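Local coordinates for chlamydomonas reinhardtii THB1 (Chlamydomonas reinhardtii, PDB 6CII), which is a group I truncated hemoglobin that binds heme, probably carries or reacts with oxygen at its iron, and here holds cyanide as ligand, at residues A[10-14]-A[110-114]; A[20-24]-A[100-104]; A[85-90]-A[121-126]. All coordinates share one frame; numbering follows the deposited sequence.

Contact 1: A[10-14]-A[110-114]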
loop_
_atom_site.group_PDB
_atom_site.type_symbol
_atom_site.label_atom_id
_atom_site.label_comp_id
_atom_site.label_asym_id
_atom_site.label_seq_id
_atom_site.Cartn_x
_atom_site.Cartn_y
_atom_site.Cartn_z
ATOM N N LEU A 10 8.021 10.272 -7.993
ATOM C CA LEU A 10 6.571 10.120 -7.985
ATOM C C LEU A 10 6.001 10.601 -6.666
ATOM O O LEU A 10 5.023 11.344 -6.632
ATOM C CB LEU A 10 6.203 8.662 -8.220
ATOM C CG LEU A 10 4.727 8.328 -7.997
ATOM C CD1 LEU A 10 3.846 9.046 -9.034
ATOM C CD2 LEU A 10 4.504 6.803 -8.024
ATOM N N TYR A 11 6.625 10.180 -5.566
ATOM C CA TYR A 11 6.265 10.648 -4.234
ATOM C C TYR A 11 6.152 12.161 -4.167
ATOM O O TYR A 11 5.130 12.693 -3.735
ATOM C CB TYR A 11 7.329 10.161 -3.266
ATOM C CG TYR A 11 7.172 10.601 -1.833
ATOM C CD1 TYR A 11 7.967 11.637 -1.317
ATOM C CD2 TYR A 11 6.293 9.951 -0.982
ATOM C CE1 TYR A 11 7.861 12.005 0.020
ATOM C CE2 TYR A 11 6.182 10.311 0.362
ATOM C CZ TYR A 11 6.967 11.345 0.843
ATOM O OH TYR A 11 6.915 11.704 2.173
ATOM N N SER A 12 7.208 12.879 -4.577
ATOM C CA SER A 12 7.150 14.333 -4.502
ATOM C C SER A 12 6.075 14.895 -5.416
ATOM O O SER A 12 5.344 15.820 -5.025
ATOM C CB SER A 12 8.515 14.929 -4.828
ATOM O OG SER A 12 9.415 14.486 -3.844
ATOM N N ARG A 13 5.949 14.340 -6.626
ATOM C CA ARG A 13 5.006 14.875 -7.606
ATOM C C ARG A 13 3.563 14.670 -7.175
ATOM O O ARG A 13 2.687 15.472 -7.520
ATOM C CB ARG A 13 5.275 14.235 -8.957
ATOM C CG ARG A 13 6.605 14.723 -9.593
ATOM C CD ARG A 13 6.921 14.079 -10.954
ATOM N NE ARG A 13 7.364 12.690 -10.851
ATOM C CZ ARG A 13 6.674 11.656 -11.335
ATOM N NH1 ARG A 13 5.535 11.873 -11.972
ATOM N NH2 ARG A 13 7.125 10.418 -11.215
ATOM N N MET A 14 3.296 13.609 -6.423
ATOM C CA MET A 14 1.924 13.397 -5.994
ATOM C C MET A 14 1.571 14.201 -4.748
ATOM O O MET A 14 0.420 14.145 -4.304
ATOM C CB MET A 14 1.662 11.893 -5.782
ATOM C CG MET A 14 2.417 11.239 -4.638
ATOM S SD MET A 14 2.375 9.412 -4.711
ATOM C CE MET A 14 0.708 9.142 -5.342
ATOM N N LEU A 110 -0.091 10.012 -12.659
ATOM C CA LEU A 110 0.595 9.650 -11.426
ATOM C C LEU A 110 -0.086 8.466 -10.764
ATOM O O LEU A 110 0.580 7.572 -10.226
ATOM C CB LEU A 110 0.632 10.849 -10.466
ATOM C CG LEU A 110 1.260 12.126 -11.029
ATOM C CD1 LEU A 110 1.424 13.176 -9.947
ATOM C CD2 LEU A 110 2.579 11.792 -11.618
ATOM N N LYS A 111 -1.422 8.439 -10.792
ATOM C CA LYS A 111 -2.121 7.270 -10.265
ATOM C C LYS A 111 -1.702 5.989 -10.996
ATOM O O LYS A 111 -1.476 4.959 -10.366
ATOM C CB LYS A 111 -3.636 7.482 -10.347
ATOM C CG LYS A 111 -4.424 6.343 -9.678
ATOM C CD LYS A 111 -5.946 6.687 -9.593
ATOM C CE LYS A 111 -6.571 6.859 -10.964
ATOM N NZ LYS A 111 -6.799 5.534 -11.563
ATOM N N ALA A 112 -1.566 6.044 -12.336
ATOM C CA ALA A 112 -1.169 4.856 -13.080
ATOM C C ALA A 112 0.221 4.410 -12.681
ATOM O O ALA A 112 0.476 3.210 -12.525
ATOM C CB ALA A 112 -1.212 5.131 -14.587
ATOM N N GLU A 113 1.138 5.366 -12.519
ATOM C CA GLU A 113 2.491 5.015 -12.106
ATOM C C GLU A 113 2.472 4.346 -10.737
ATOM O O GLU A 113 3.099 3.300 -10.526
ATOM C CB GLU A 113 3.376 6.258 -12.075
ATOM C CG GLU A 113 4.821 5.861 -11.791
ATOM C CD GLU A 113 5.817 6.999 -11.951
ATOM O OE1 GLU A 113 5.413 8.099 -12.374
ATOM O OE2 GLU A 113 7.007 6.764 -11.650
ATOM N N ALA A 114 1.773 4.969 -9.784
ATOM C CA ALA A 114 1.709 4.421 -8.435
ATOM C C ALA A 114 1.128 3.021 -8.459
ATOM O O ALA A 114 1.643 2.103 -7.803
ATOM C CB ALA A 114 0.872 5.349 -7.539
#

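Contact 2: A[20-24]-A[100-104]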
loop_
_atom_site.group_PDB
_atom_site.type_symbol
_atom_site.label_atom_id
_atom_site.label_comp_id
_atom_site.label_asym_id
_atom_site.label_seq_id
_atom_site.Cartn_x
_atom_site.Cartn_y
_atom_site.Cartn_z
ATOM N N VAL A 20 0.634 10.968 0.840
ATOM C CA VAL A 20 0.743 9.545 1.140
ATOM C C VAL A 20 0.078 9.223 2.475
ATOM O O VAL A 20 -0.640 8.228 2.598
ATOM C CB VAL A 20 2.210 9.076 1.110
ATOM C CG1 VAL A 20 2.312 7.591 1.534
ATOM C CG2 VAL A 20 2.769 9.256 -0.297
ATOM N N GLU A 21 0.287 10.065 3.491
ATOM C CA GLU A 21 -0.336 9.789 4.777
ATOM C C GLU A 21 -1.858 9.795 4.671
ATOM O O GLU A 21 -2.514 8.904 5.218
ATOM C CB GLU A 21 0.161 10.778 5.824
ATOM C CG GLU A 21 1.662 10.592 6.093
ATOM C CD GLU A 21 2.133 11.198 7.397
ATOM O OE1 GLU A 21 1.532 12.195 7.849
ATOM O OE2 GLU A 21 3.113 10.672 7.965
ATOM N N LYS A 22 -2.432 10.770 3.954
ATOM C CA LYS A 22 -3.877 10.794 3.759
ATOM C C LYS A 22 -4.342 9.558 2.996
ATOM O O LYS A 22 -5.342 8.929 3.369
ATOM C CB LYS A 22 -4.286 12.075 3.018
ATOM C CG LYS A 22 -5.781 12.181 2.702
ATOM C CD LYS A 22 -6.600 12.289 3.961
ATOM C CE LYS A 22 -8.024 12.766 3.634
ATOM N NZ LYS A 22 -8.827 12.820 4.881
ATOM N N ALA A 23 -3.623 9.184 1.936
ATOM C CA ALA A 23 -4.055 8.030 1.154
ATOM C C ALA A 23 -4.048 6.773 2.007
ATOM O O ALA A 23 -5.000 5.994 1.969
ATOM C CB ALA A 23 -3.163 7.852 -0.076
ATOM N N VAL A 24 -2.998 6.575 2.805
ATOM C CA VAL A 24 -2.941 5.390 3.657
ATOM C C VAL A 24 -4.064 5.416 4.696
ATOM O O VAL A 24 -4.661 4.381 5.008
ATOM C CB VAL A 24 -1.551 5.263 4.311
ATOM C CG1 VAL A 24 -1.584 4.188 5.394
ATOM C CG2 VAL A 24 -0.525 4.877 3.255
ATOM N N THR A 100 -8.887 5.138 -3.703
ATOM C CA THR A 100 -8.459 6.182 -2.776
ATOM C C THR A 100 -7.714 7.289 -3.500
ATOM O O THR A 100 -7.955 8.483 -3.263
ATOM C CB THR A 100 -7.563 5.578 -1.700
ATOM O OG1 THR A 100 -8.323 4.667 -0.895
ATOM C CG2 THR A 100 -6.923 6.672 -0.849
ATOM N N LEU A 101 -6.752 6.907 -4.350
ATOM C CA LEU A 101 -5.971 7.920 -5.051
ATOM C C LEU A 101 -6.860 8.735 -5.976
ATOM O O LEU A 101 -6.687 9.954 -6.107
ATOM C CB LEU A 101 -4.850 7.244 -5.824
ATOM C CG LEU A 101 -3.774 6.595 -4.961
ATOM C CD1 LEU A 101 -2.742 5.914 -5.888
ATOM C CD2 LEU A 101 -3.112 7.592 -4.024
ATOM N N GLN A 102 -7.851 8.079 -6.583
ATOM C CA GLN A 102 -8.793 8.775 -7.449
ATOM C C GLN A 102 -9.594 9.797 -6.659
ATOM O O GLN A 102 -9.730 10.955 -7.069
ATOM C CB GLN A 102 -9.721 7.754 -8.114
ATOM C CG GLN A 102 -10.808 8.381 -8.970
ATOM C CD GLN A 102 -10.269 9.114 -10.189
ATOM O OE1 GLN A 102 -9.172 8.823 -10.678
ATOM N NE2 GLN A 102 -11.042 10.075 -10.686
ATOM N N GLU A 103 -10.111 9.385 -5.504
ATOM C CA GLU A 103 -10.926 10.286 -4.696
ATOM C C GLU A 103 -10.128 11.480 -4.216
ATOM O O GLU A 103 -10.667 12.594 -4.110
ATOM C CB GLU A 103 -11.495 9.548 -3.489
ATOM C CG GLU A 103 -12.676 10.280 -2.908
ATOM C CD GLU A 103 -13.084 9.710 -1.587
ATOM O OE1 GLU A 103 -12.262 8.979 -1.012
ATOM O OE2 GLU A 103 -14.216 9.986 -1.142
ATOM N N LEU A 104 -8.848 11.280 -3.938
ATOM C CA LEU A 104 -8.009 12.357 -3.459
ATOM C C LEU A 104 -7.505 13.252 -4.575
ATOM O O LEU A 104 -6.771 14.204 -4.295
ATOM C CB LEU A 104 -6.851 11.768 -2.660
ATOM C CG LEU A 104 -7.384 11.028 -1.416
ATOM C CD1 LEU A 104 -6.248 10.381 -0.623
ATOM C CD2 LEU A 104 -8.251 11.947 -0.527
#

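Contact 3: A[85-90]-A[121-126]. With HEM (protoporphyrin IX containing Fe), chain B.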
loop_
_atom_site.group_PDB
_atom_site.type_symbol
_atom_site.label_atom_id
_atom_site.label_comp_id
_atom_site.label_asym_id
_atom_site.label_seq_id
_atom_site.Cartn_x
_atom_site.Cartn_y
_atom_site.Cartn_z
ATOM N N MET A 85 -4.595 -15.966 2.729
ATOM C CA MET A 85 -4.386 -14.756 1.928
ATOM C C MET A 85 -4.060 -15.149 0.491
ATOM O O MET A 85 -3.221 -16.030 0.255
ATOM C CB MET A 85 -3.252 -13.892 2.514
ATOM C CG MET A 85 -2.887 -12.672 1.611
ATOM S SD MET A 85 -1.490 -11.744 2.318
ATOM C CE MET A 85 -0.806 -11.079 0.834
ATOM N N ASN A 86 -4.696 -14.489 -0.484
ATOM C CA ASN A 86 -4.535 -14.951 -1.852
ATOM C C ASN A 86 -4.500 -13.789 -2.830
ATOM O O ASN A 86 -4.619 -12.616 -2.465
ATOM C CB ASN A 86 -5.620 -15.984 -2.209
ATOM C CG ASN A 86 -7.016 -15.427 -2.146
ATOM O OD1 ASN A 86 -7.266 -14.292 -2.547
ATOM N ND2 ASN A 86 -7.965 -16.247 -1.668
ATOM N N HIS A 87 -4.319 -14.144 -4.104
ATOM C CA HIS A 87 -4.177 -13.133 -5.142
ATOM C C HIS A 87 -5.434 -12.297 -5.302
ATOM O O HIS A 87 -5.353 -11.122 -5.687
ATOM C CB HIS A 87 -3.801 -13.815 -6.454
ATOM C CG HIS A 87 -2.332 -14.035 -6.608
ATOM N ND1 HIS A 87 -1.605 -14.868 -5.782
ATOM C CD2 HIS A 87 -1.447 -13.511 -7.489
ATOM C CE1 HIS A 87 -0.338 -14.864 -6.162
ATOM N NE2 HIS A 87 -0.214 -14.043 -7.191
ATOM N N HIS A 88 -6.602 -12.869 -5.023
ATOM C CA HIS A 88 -7.815 -12.069 -5.116
ATOM C C HIS A 88 -7.820 -10.982 -4.052
ATOM O O HIS A 88 -8.213 -9.842 -4.331
ATOM C CB HIS A 88 -9.059 -12.944 -4.988
ATOM C CG HIS A 88 -10.347 -12.169 -4.978
ATOM N ND1 HIS A 88 -10.750 -11.381 -6.036
ATOM C CD2 HIS A 88 -11.307 -12.048 -4.030
ATOM C CE1 HIS A 88 -11.910 -10.820 -5.746
ATOM N NE2 HIS A 88 -12.274 -11.217 -4.540
ATOM N N HIS A 89 -7.357 -11.308 -2.834
ATOM C CA HIS A 89 -7.240 -10.258 -1.822
ATOM C C HIS A 89 -6.307 -9.164 -2.291
ATOM O O HIS A 89 -6.556 -7.973 -2.049
ATOM C CB HIS A 89 -6.719 -10.810 -0.498
ATOM C CG HIS A 89 -7.621 -11.817 0.132
ATOM N ND1 HIS A 89 -7.191 -13.077 0.465
ATOM C CD2 HIS A 89 -8.923 -11.750 0.488
ATOM C CE1 HIS A 89 -8.202 -13.761 0.978
ATOM N NE2 HIS A 89 -9.266 -12.975 1.006
ATOM N N PHE A 90 -5.193 -9.543 -2.911
ATOM C CA PHE A 90 -4.292 -8.541 -3.456
ATOM C C PHE A 90 -5.024 -7.612 -4.414
ATOM O O PHE A 90 -4.872 -6.389 -4.334
ATOM C CB PHE A 90 -3.103 -9.217 -4.134
ATOM C CG PHE A 90 -2.073 -8.252 -4.644
ATOM C CD1 PHE A 90 -2.234 -7.633 -5.879
ATOM C CD2 PHE A 90 -0.944 -7.978 -3.902
ATOM C CE1 PHE A 90 -1.290 -6.735 -6.350
ATOM C CE2 PHE A 90 0.017 -7.098 -4.370
ATOM C CZ PHE A 90 -0.152 -6.476 -5.586
ATOM N N ALA A 121 4.740 -5.153 -6.584
ATOM C CA ALA A 121 4.877 -5.805 -5.283
ATOM C C ALA A 121 4.263 -7.188 -5.246
ATOM O O ALA A 121 4.533 -7.936 -4.299
ATOM C CB ALA A 121 4.228 -4.970 -4.173
ATOM N N ARG A 122 3.459 -7.550 -6.234
ATOM C CA ARG A 122 2.795 -8.848 -6.166
ATOM C C ARG A 122 3.783 -10.004 -6.085
ATOM O O ARG A 122 3.645 -10.827 -5.165
ATOM C CB ARG A 122 1.822 -9.003 -7.335
ATOM C CG ARG A 122 0.729 -9.999 -7.047
ATOM C CD ARG A 122 -0.301 -10.043 -8.174
ATOM N NE ARG A 122 0.179 -10.889 -9.252
ATOM C CZ ARG A 122 -0.572 -11.279 -10.277
ATOM N NH1 ARG A 122 -1.839 -10.889 -10.351
ATOM N NH2 ARG A 122 -0.053 -12.050 -11.229
ATOM N N PRO A 123 4.782 -10.140 -6.974
ATOM C CA PRO A 123 5.699 -11.288 -6.843
ATOM C C PRO A 123 6.475 -11.257 -5.554
ATOM O O PRO A 123 6.776 -12.318 -4.994
ATOM C CB PRO A 123 6.645 -11.147 -8.047
ATOM C CG PRO A 123 6.056 -10.115 -8.915
ATOM C CD PRO A 123 5.124 -9.291 -8.130
ATOM N N LEU A 124 6.829 -10.061 -5.078
ATOM C CA LEU A 124 7.523 -9.950 -3.802
ATOM C C LEU A 124 6.662 -10.497 -2.685
ATOM O O LEU A 124 7.130 -11.277 -1.850
ATOM C CB LEU A 124 7.891 -8.493 -3.521
ATOM C CG LEU A 124 8.820 -7.929 -4.611
ATOM C CD1 LEU A 124 9.261 -6.503 -4.308
ATOM C CD2 LEU A 124 10.027 -8.850 -4.822
ATOM N N ILE A 125 5.390 -10.105 -2.664
ATOM C CA ILE A 125 4.514 -10.498 -1.562
ATOM C C ILE A 125 4.272 -12.004 -1.568
ATOM O O ILE A 125 4.304 -12.650 -0.512
ATOM C CB ILE A 125 3.192 -9.711 -1.624
ATOM C CG1 ILE A 125 3.367 -8.293 -1.072
ATOM C CG2 ILE A 125 2.105 -10.446 -0.866
ATOM C CD1 ILE A 125 2.280 -7.369 -1.526
ATOM N N PHE A 126 4.026 -12.598 -2.739
ATOM C CA PHE A 126 3.655 -14.009 -2.810
ATOM C C PHE A 126 4.843 -14.920 -3.049
ATOM O O PHE A 126 4.653 -16.125 -3.257
ATOM C CB PHE A 126 2.593 -14.239 -3.899
ATOM C CG PHE A 126 1.245 -13.666 -3.544
ATOM C CD1 PHE A 126 0.863 -12.418 -4.007
ATOM C CD2 PHE A 126 0.405 -14.332 -2.662
ATOM C CE1 PHE A 126 -0.356 -11.884 -3.661
ATOM C CE2 PHE A 126 -0.837 -13.797 -2.319
ATOM C CZ PHE A 126 -1.204 -12.568 -2.807
HETATM C CHA HEM B . 1.641 -6.122 6.711
HETATM C CHB HEM B . 2.388 -3.932 2.399
HETATM C CHC HEM B . -1.191 -6.702 0.437
HETATM C CHD HEM B . -2.499 -8.103 4.996
HETATM C C1A HEM B . 2.136 -5.341 5.693
HETATM C C2A HEM B . 3.224 -4.405 5.844
HETATM C C3A HEM B . 3.416 -3.804 4.671
HETATM C C4A HEM B . 2.469 -4.305 3.720
HETATM C CMA HEM B . 4.453 -2.721 4.300
HETATM C CAA HEM B . 3.994 -4.211 7.172
HETATM C CBA HEM B . 5.100 -5.276 7.216
HETATM C CGA HEM B . 6.013 -5.013 8.378
HETATM O O1A HEM B . 6.989 -4.248 8.186
HETATM O O2A HEM B . 5.750 -5.546 9.485
HETATM C C1B HEM B . 1.460 -4.493 1.536
HETATM C C2B HEM B . 1.291 -4.086 0.171
HETATM C C3B HEM B . 0.323 -4.817 -0.384
HETATM C C4B HEM B . -0.187 -5.745 0.613
HETATM C CMB HEM B . 2.123 -2.981 -0.511
HETATM C CAB HEM B . -0.115 -4.645 -1.851
HETATM C CBB HEM B . -1.329 -4.973 -2.278
HETATM C C1C HEM B . -1.827 -7.295 1.516
HETATM C C2C HEM B . -2.972 -8.184 1.443
HETATM C C3C HEM B . -3.306 -8.563 2.692
HETATM C C4C HEM B . -2.417 -7.912 3.624
HETATM C CMC HEM B . -3.609 -8.612 0.098
HETATM C CAC HEM B . -4.457 -9.489 3.178
HETATM C CBC HEM B . -5.661 -9.311 2.656
HETATM C C1D HEM B . -1.483 -7.619 5.815
HETATM C C2D HEM B . -1.499 -7.782 7.238
HETATM C C3D HEM B . -0.365 -7.249 7.742
HETATM C C4D HEM B . 0.412 -6.739 6.646
HETATM C CMD HEM B . -2.654 -8.446 8.023
HETATM C CAD HEM B . 0.021 -7.200 9.232
HETATM C CBD HEM B . 0.530 -8.576 9.667
HETATM C CGD HEM B . 0.881 -8.539 11.139
HETATM O O1D HEM B . 0.418 -9.436 11.887
HETATM O O2D HEM B . 1.629 -7.617 11.558
HETATM N NA HEM B . 1.716 -5.248 4.376
HETATM N NB HEM B . 0.526 -5.508 1.783
HETATM N NC HEM B . -1.489 -7.179 2.872
HETATM N ND HEM B . -0.296 -6.967 5.476
HETATM FE FE HEM B . 0.138 -6.218 3.651
HETATM O O HOH W 1 -3.401 -10.532 -7.964
HETATM O O HOH W 2 2.143 -13.538 -8.388
#

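Contact 1: A[10-14]-A[110-114]
Leu10 reaches from the short helix 10-13 onto helix 108-126, and its side chain can be followed atom by atom. CB lies near the carboxylate of Glu113, 4.0 Å from Glu113 OE2. With CG turned anti to the backbone N (chi1 170°), the branch extends toward the other helix and its two methyls divide the work. Leu10 CD1 settles against the turn that begins at Leu110, 4.0 Å from Leu110 CB and 3.8 Å from Glu113 OE1. The other methyl goes further along, to the backbone of Ala114, where Leu10 CD2 comes within 3.7 Å of Ala114 CA.

Met14, modelled in two conformers, widens the apolar patch one turn on, though only loosely: in the one described its CB is 4.4 Å from Leu110 CD1. Phe61, in a loop, also touches Leu10, Met14 and Ala114.

At the solvent-exposed margin Arg13 and Glu113 close a salt bridge over these carbons. Arg13 NH2 points an almost perfectly straight N-H (178°) at Glu113 OE1, 3.1 Å away. The acceptor lies in the guanidinium plane, whereas the donor approaches on the syn side of the carboxylate but 28° out of its plane. Arg13 NE is taken by the carbonyl O of Asp8, so the guanidinium is held from two directions and its rotation is restricted.

An apolar centre with an ionic pair at its margin thus fastens the very short A helix to the H helix, an arrangement that fits the abbreviated N-terminal end of the truncated globin fold.

Contact 2: A[20-24]-A[100-104]
Ala23 meets Thr100 and Leu104 from a helical turn closed by the bond from Val24 N to Val20 O, 2.9 Å long. The facing turn is held in the same way, Leu104 N donating to Thr100 O. Each of these bonds stays within its own segment, no hydrogen bond crosses between 20-24 and 100-104, and what joins them is van der Waals packing, mostly of apolar carbons.

The methyl of Ala23 is the middle of it. Three side chains of helix 87-103 and its end converge on this one carbon: Ala23 CB is 4.0 Å from Thr100 CG2, and Leu101 CD2 and Leu104 CD1 are equally near. Because the residue is so small, the backbones come close, with Ala23 CA and Thr100 CA 6.2 Å apart.

Thr100 presents its methyl rather than its hydroxyl. CG2 stands opposite its own backbone N and comes to 3.5 Å from Ala23 O; OG1, beside the backbone N (chi1 -66°), hydrogen-bonds the carbonyl O of His96 one turn earlier in its own helix. The polar group of a buried threonine is thereby satisfied without help from across the interface.

Leu104 comes in from the side of Lys22. Its CD1 reaches over the backbone of Ala23, 3.7 Å from Ala23 CA, and also lies against the aliphatic start of Lys22, 3.8 Å from Lys22 CG. Beyond that carbon the lysine chain bends at chi2 (66°) and runs on along the exposed side of the contact.

On the inward side Leu101 continues to Ala114 and Met115 of helix 108-126, while Val20 and Val24, turned away, pack on helix 46-60. This is the close crossing of helices B and G in the globin fold, made here through an alanine.

Contact 3: A[85-90]-A[121-126]
His87 and Phe126 lie face to face, ring centroids 3.9 Å apart and planes 25° from parallel, with His87 CE1 over the Phe126 ring toward its rim. Ile125 CG2 lies over the opposite face of Phe126, toward the ring's periphery, and Phe90 CB stands at its edge. Phe90 is itself sandwiched: on one face Arg122 CG sits over the centre of the ring, 3.8 Å from the centroid and only 5° off the normal, a CH-pi contact; on the other lies the heme vinyl, whose CBB is 3.3 Å from Phe90 CE2. Ile125 CD1 meets the ring edge, 3.6 Å from Phe90 CE2.

This is where the start of helix G packs on the end of helix H in the globin fold, against the heme. Phe90 is a knob in a hole made by Ala121, Arg122, Ile125 and Phe126; a chi1 near 180° (-176°) swings the ring away from its own backbone N and into that hole.

Ile125 and Met85 carry the contact on to the porphyrin. Ile125 CD1 stands 3.4 Å from heme C3B, while Ile125 CG2 is pressed by Met85 CE at 3.4 Å, tighter than two methyls normally pack. The sulfur of Met85 rests on pyrrole C, and the same side chain touches His76, the axial ligand of the iron.

Helix 87-103 begins with a capping box: Asn86 OD1 accepts from His89 N, and Asn86 N donates to His89 ND1. On the solvent side the Arg122 guanidinium turns a face to His87 CD2. A water ties the pair together, donating to His87 O at 3.1 Å and accepting from Arg122 NH1 at 2.9 Å.

How the contacts relate
Contacts 1 and 2 are neighbours, their centres 11 Å apart, and they touch: Ala114 CB lies 4.0 Å from Leu101 CD1, and Tyr11 CE2 is 3.6 Å from Val20 CG2. Together they join helices A, B, G and H away from the heme-binding residues; the side chains of Ala114 and Leu101 both remain about 11 Å from the cofactor, and that of Thr100 about 12 Å from the cyanide. Contact 3 is centred 21 Å from each of them but uses the same G and H helices, at the other end of that pair. There it forms part of the heme pocket, with the Ile125 side chain about 7 Å from the bound cyanide.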